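Local coordinates for protein ubiquitin-conjugating enzyme E2, putative (Plasmodium falciparum, PDB 2Q0V) that probably takes part in protein ubiquitination as a ubiquitin-conjugating enzyme (E2) family member, possibly as a UEV-type variant, at residues 52-64 with 71-83. Sequence-based numbering, arbitrary orientation.
Sequences ITLSNWSCTIFGQ and NRIYSLTIFCDDN
Trp57, Cys59 and Ile61 pair with Ile78, Leu76 and Tyr74 as the hydrogen-bonded sites of two antiparallel strands, 56-62 and 73-79, whose axes approach to 4.6 Å. Each of these pairs makes two N-H...O bonds. Two further bonds extend the ladder past the strand ends: Cys80 N to Ser55 O at one end, Gly63 N to Arg72 O at the other.

These six residues put their side chains on one face of the sheet, where all six are buried. With Leu76 CG between its backbone N and carbonyl carbon (chi1 48°), the end of the side chain comes nearer to strand 56-62, and its CD2 meets Ile61 CD1 at 3.8 Å. The two side chains meet at a slant. Cys59 SG rests 4.0 Å from Ile78 CG1. Cys80 SG comes obliquely to the indole of Trp57, 3.9 Å from NE1, a sulfur-aromatic contact. The same NE1 donates to Leu54 O at 3.0 Å, from above the carbonyl plane.

On the other face, Thr60 CG2 meets Ile73 CG2. Phe62 CG is anti to the backbone N (chi1 -178°), which takes the ring across to the start of the neighbouring strand and the loop residues before it. Its CD2 lies 3.8 Å from Ile73 CD1, and its CE2 3.5 Å from Asn71 CA.

Helix 125-135 packs on Trp57 and Ile61. The two strands form a beta hairpin at the centre of the four-stranded antiparallel meander of the E2 (UBC) fold.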
loop_
_atom_site.group_PDB
_atom_site.type_symbol
_atom_site.label_atom_id
_atom_site.label_comp_id
_atom_site.label_asym_id
_atom_site.label_seq_id
_atom_site.Cartn_x
_atom_site.Cartn_y
_atom_site.Cartn_z
ATOM N N ILE A 52 3.961 -15.732 -10.756
ATOM C CA ILE A 52 5.281 -15.504 -11.350
ATOM C C ILE A 52 5.389 -14.135 -12.017
ATOM O O ILE A 52 6.467 -13.737 -12.459
ATOM C CB ILE A 52 5.695 -16.646 -12.327
ATOM C CG1 ILE A 52 4.644 -16.834 -13.429
ATOM C CG2 ILE A 52 5.970 -17.956 -11.549
ATOM C CD1 ILE A 52 5.162 -17.578 -14.662
ATOM N N THR A 53 4.271 -13.420 -12.093
ATOM C CA THR A 53 4.281 -12.043 -12.564
ATOM C C THR A 53 4.516 -11.054 -11.407
ATOM O O THR A 53 4.789 -9.864 -11.649
ATOM C CB THR A 53 2.981 -11.691 -13.300
ATOM O OG1 THR A 53 1.879 -11.823 -12.405
ATOM C CG2 THR A 53 2.760 -12.612 -14.500
ATOM N N LEU A 54 4.432 -11.568 -10.169
ATOM C CA LEU A 54 4.565 -10.795 -8.907
ATOM C C LEU A 54 3.743 -9.495 -8.892
ATOM O O LEU A 54 4.219 -8.446 -8.483
ATOM C CB LEU A 54 6.032 -10.493 -8.582
ATOM C CG LEU A 54 7.093 -11.597 -8.653
ATOM C CD1 LEU A 54 8.108 -11.285 -9.758
ATOM C CD2 LEU A 54 7.796 -11.690 -7.318
ATOM N N SER A 55 2.500 -9.589 -9.340
ATOM C CA SER A 55 1.691 -8.417 -9.576
ATOM C C SER A 55 0.763 -8.051 -8.416
ATOM O O SER A 55 0.498 -6.878 -8.199
ATOM C CB SER A 55 0.870 -8.588 -10.862
ATOM O OG SER A 55 1.713 -8.743 -11.980
ATOM N N ASN A 56 0.260 -9.057 -7.716
ATOM C CA ASN A 56 -0.754 -8.892 -6.668
ATOM C C ASN A 56 -0.188 -9.059 -5.251
ATOM O O ASN A 56 0.391 -10.104 -4.916
ATOM C CB ASN A 56 -1.904 -9.885 -6.875
ATOM C CG ASN A 56 -3.136 -9.232 -7.520
ATOM O OD1 ASN A 56 -3.266 -9.177 -8.769
ATOM N ND2 ASN A 56 -4.056 -8.730 -6.667
ATOM N N TRP A 57 -0.378 -8.044 -4.419
ATOM C CA TRP A 57 0.240 -8.042 -3.094
ATOM C C TRP A 57 -0.778 -7.924 -2.005
ATOM O O TRP A 57 -1.631 -7.040 -2.051
ATOM C CB TRP A 57 1.285 -6.918 -2.960
ATOM C CG TRP A 57 2.427 -7.050 -3.955
ATOM C CD1 TRP A 57 2.355 -6.888 -5.316
ATOM C CD2 TRP A 57 3.791 -7.363 -3.667
ATOM N NE1 TRP A 57 3.586 -7.086 -5.886
ATOM C CE2 TRP A 57 4.488 -7.374 -4.902
ATOM C CE3 TRP A 57 4.498 -7.624 -2.491
ATOM C CZ2 TRP A 57 5.859 -7.666 -4.992
ATOM C CZ3 TRP A 57 5.850 -7.903 -2.576
ATOM C CH2 TRP A 57 6.522 -7.912 -3.823
ATOM N N SER A 58 -0.666 -8.820 -1.028
ATOM C CA SER A 58 -1.380 -8.714 0.234
ATOM C C SER A 58 -0.594 -7.874 1.251
ATOM O O SER A 58 0.556 -8.181 1.561
ATOM C CB SER A 58 -1.646 -10.097 0.812
ATOM O OG SER A 58 -2.668 -10.716 0.070
ATOM N N CYS A 59 -1.254 -6.840 1.772
ATOM C CA CYS A 59 -0.650 -5.830 2.639
ATOM C C CYS A 59 -1.432 -5.594 3.931
ATOM O O CYS A 59 -2.648 -5.777 3.980
ATOM C CB CYS A 59 -0.510 -4.519 1.876
ATOM S SG CYS A 59 0.346 -4.688 0.289
ATOM N N THR A 60 -0.720 -5.178 4.968
ATOM C CA THR A 60 -1.315 -4.810 6.246
ATOM C C THR A 60 -0.802 -3.438 6.707
ATOM O O THR A 60 0.413 -3.157 6.641
ATOM C CB THR A 60 -0.997 -5.860 7.322
ATOM O OG1 THR A 60 -1.487 -7.140 6.904
ATOM C CG2 THR A 60 -1.659 -5.521 8.619
ATOM N N ILE A 61 -1.743 -2.609 7.165
ATOM C CA ILE A 61 -1.478 -1.345 7.834
ATOM C C ILE A 61 -2.024 -1.409 9.287
ATOM O O ILE A 61 -3.226 -1.635 9.506
ATOM C CB ILE A 61 -2.176 -0.164 7.094
ATOM C CG1 ILE A 61 -1.472 0.168 5.782
ATOM C CG2 ILE A 61 -2.196 1.099 7.936
ATOM C CD1 ILE A 61 -2.275 1.177 4.940
ATOM N N PHE A 62 -1.142 -1.197 10.261
ATOM C CA PHE A 62 -1.570 -0.861 11.620
ATOM C C PHE A 62 -2.094 0.582 11.718
ATOM O O PHE A 62 -1.464 1.528 11.233
ATOM C CB PHE A 62 -0.428 -1.089 12.591
ATOM C CG PHE A 62 -0.771 -0.810 14.033
ATOM C CD1 PHE A 62 0.061 -0.001 14.812
ATOM C CD2 PHE A 62 -1.912 -1.366 14.630
ATOM C CE1 PHE A 62 -0.251 0.266 16.185
ATOM C CE2 PHE A 62 -2.224 -1.113 15.975
ATOM C CZ PHE A 62 -1.391 -0.295 16.757
ATOM N N GLY A 63 -3.270 0.734 12.315
ATOM C CA GLY A 63 -3.839 2.046 12.600
ATOM C C GLY A 63 -2.919 2.934 13.410
ATOM O O GLY A 63 -2.058 2.479 14.153
ATOM N N GLN A 64 -3.097 4.228 13.258
ATOM C CA GLN A 64 -2.199 5.190 13.869
ATOM C C GLN A 64 -2.612 5.474 15.359
ATOM O O GLN A 64 -3.782 5.805 15.636
ATOM C CB GLN A 64 -2.198 6.436 12.956
ATOM C CG GLN A 64 -1.008 7.361 12.989
ATOM C CD GLN A 64 0.357 6.759 12.736
ATOM O OE1 GLN A 64 0.823 6.675 11.597
ATOM N NE2 GLN A 64 1.066 6.471 13.809
ATOM N N ASN A 71 -5.260 1.038 17.080
ATOM C CA ASN A 71 -5.381 -0.407 17.406
ATOM C C ASN A 71 -6.149 -1.283 16.422
ATOM O O ASN A 71 -6.511 -2.420 16.747
ATOM C CB ASN A 71 -5.942 -0.623 18.825
ATOM C CG ASN A 71 -4.994 -0.125 19.896
ATOM O OD1 ASN A 71 -3.788 -0.425 19.875
ATOM N ND2 ASN A 71 -5.526 0.665 20.830
ATOM N N ARG A 72 -6.383 -0.760 15.227
ATOM C CA ARG A 72 -7.032 -1.530 14.195
ATOM C C ARG A 72 -6.027 -1.985 13.134
ATOM O O ARG A 72 -5.017 -1.307 12.883
ATOM C CB ARG A 72 -8.151 -0.708 13.565
ATOM C CG ARG A 72 -9.176 -0.197 14.555
ATOM C CD ARG A 72 -10.362 0.305 13.788
ATOM N NE ARG A 72 -11.466 0.716 14.644
ATOM C CZ ARG A 72 -12.716 0.849 14.221
ATOM N NH1 ARG A 72 -13.652 1.219 15.076
ATOM N NH2 ARG A 72 -13.029 0.608 12.952
ATOM N N ILE A 73 -6.320 -3.136 12.540
ATOM C CA ILE A 73 -5.540 -3.719 11.480
ATOM C C ILE A 73 -6.336 -3.576 10.203
ATOM O O ILE A 73 -7.499 -3.964 10.157
ATOM C CB ILE A 73 -5.269 -5.229 11.712
ATOM C CG1 ILE A 73 -4.707 -5.480 13.108
ATOM C CG2 ILE A 73 -4.321 -5.807 10.623
ATOM C CD1 ILE A 73 -3.458 -4.655 13.395
ATOM N N TYR A 74 -5.712 -3.021 9.167
ATOM C CA TYR A 74 -6.374 -2.882 7.875
ATOM C C TYR A 74 -5.677 -3.749 6.884
ATOM O O TYR A 74 -4.454 -3.700 6.783
ATOM C CB TYR A 74 -6.398 -1.425 7.416
ATOM C CG TYR A 74 -7.230 -0.568 8.336
ATOM C CD1 TYR A 74 -6.654 0.040 9.439
ATOM C CD2 TYR A 74 -8.592 -0.392 8.113
ATOM C CE1 TYR A 74 -7.389 0.800 10.298
ATOM C CE2 TYR A 74 -9.357 0.373 8.989
ATOM C CZ TYR A 74 -8.736 0.964 10.083
ATOM O OH TYR A 74 -9.455 1.736 10.981
ATOM N N SER A 75 -6.462 -4.570 6.184
ATOM C CA SER A 75 -5.983 -5.419 5.093
ATOM C C SER A 75 -6.201 -4.738 3.737
ATOM O O SER A 75 -7.252 -4.123 3.493
ATOM C CB SER A 75 -6.713 -6.767 5.076
ATOM O OG SER A 75 -6.200 -7.645 6.064
ATOM N N LEU A 76 -5.204 -4.850 2.857
ATOM C CA LEU A 76 -5.334 -4.270 1.565
ATOM C C LEU A 76 -4.598 -5.025 0.484
ATOM O O LEU A 76 -3.832 -5.929 0.769
ATOM C CB LEU A 76 -5.044 -2.763 1.573
ATOM C CG LEU A 76 -3.908 -1.959 2.179
ATOM C CD1 LEU A 76 -4.219 -0.524 1.823
ATOM C CD2 LEU A 76 -3.739 -2.107 3.693
ATOM N N THR A 77 -4.924 -4.694 -0.759
ATOM C CA THR A 77 -4.438 -5.407 -1.920
ATOM C C THR A 77 -3.824 -4.373 -2.850
ATOM O O THR A 77 -4.456 -3.381 -3.176
ATOM C CB THR A 77 -5.614 -6.202 -2.605
ATOM O OG1 THR A 77 -6.092 -7.195 -1.694
ATOM C CG2 THR A 77 -5.178 -6.897 -3.874
ATOM N N ILE A 78 -2.572 -4.592 -3.232
ATOM C CA ILE A 78 -1.884 -3.722 -4.205
ATOM C C ILE A 78 -1.636 -4.507 -5.506
ATOM O O ILE A 78 -1.140 -5.614 -5.493
ATOM C CB ILE A 78 -0.584 -3.076 -3.592
ATOM C CG1 ILE A 78 -0.994 -2.123 -2.465
ATOM C CG2 ILE A 78 0.213 -2.322 -4.641
ATOM C CD1 ILE A 78 0.123 -1.280 -1.849
ATOM N N PHE A 79 -2.025 -3.948 -6.630
ATOM C CA PHE A 79 -1.826 -4.646 -7.874
ATOM C C PHE A 79 -0.884 -3.874 -8.754
ATOM O O PHE A 79 -1.208 -2.757 -9.147
ATOM C CB PHE A 79 -3.153 -4.838 -8.624
ATOM C CG PHE A 79 -2.966 -5.438 -10.001
ATOM C CD1 PHE A 79 -2.760 -6.808 -10.143
ATOM C CD2 PHE A 79 -2.933 -4.626 -11.133
ATOM C CE1 PHE A 79 -2.545 -7.363 -11.388
ATOM C CE2 PHE A 79 -2.714 -5.180 -12.400
ATOM C CZ PHE A 79 -2.521 -6.548 -12.525
ATOM N N CYS A 80 0.258 -4.467 -9.084
ATOM C CA CYS A 80 1.239 -3.826 -9.979
ATOM C C CYS A 80 1.097 -4.336 -11.420
ATOM O O CYS A 80 1.479 -5.473 -11.700
ATOM C CB CYS A 80 2.673 -4.100 -9.495
ATOM S SG CYS A 80 3.041 -3.664 -7.753
ATOM N N ASP A 81 0.571 -3.517 -12.331
ATOM C CA ASP A 81 0.472 -3.931 -13.747
ATOM C C ASP A 81 1.849 -4.070 -14.443
ATOM O O ASP A 81 2.907 -3.925 -13.798
ATOM C CB ASP A 81 -0.498 -3.037 -14.546
ATOM C CG ASP A 81 0.051 -1.662 -14.816
ATOM O OD1 ASP A 81 1.288 -1.514 -14.775
ATOM O OD2 ASP A 81 -0.754 -0.723 -15.093
ATOM N N ASP A 82 1.845 -4.367 -15.746
ATOM C CA ASP A 82 3.113 -4.632 -16.416
ATOM C C ASP A 82 3.965 -3.375 -16.718
ATOM O O ASP A 82 5.137 -3.503 -17.055
ATOM C CB ASP A 82 2.969 -5.617 -17.595
ATOM C CG ASP A 82 3.292 -7.096 -17.176
ATOM O OD1 ASP A 82 4.459 -7.548 -17.385
ATOM O OD2 ASP A 82 2.405 -7.794 -16.597
ATOM N N ASN A 83 3.388 -2.180 -16.530
ATOM C CA ASN A 83 4.126 -0.913 -16.625
ATOM C C ASN A 83 4.802 -0.482 -15.299
ATOM O O ASN A 83 5.518 0.539 -15.251
ATOM C CB ASN A 83 3.226 0.236 -17.124
ATOM C CG ASN A 83 2.509 -0.075 -18.453
ATOM O OD1 ASN A 83 3.036 -0.783 -19.328
ATOM N ND2 ASN A 83 1.290 0.468 -18.601
#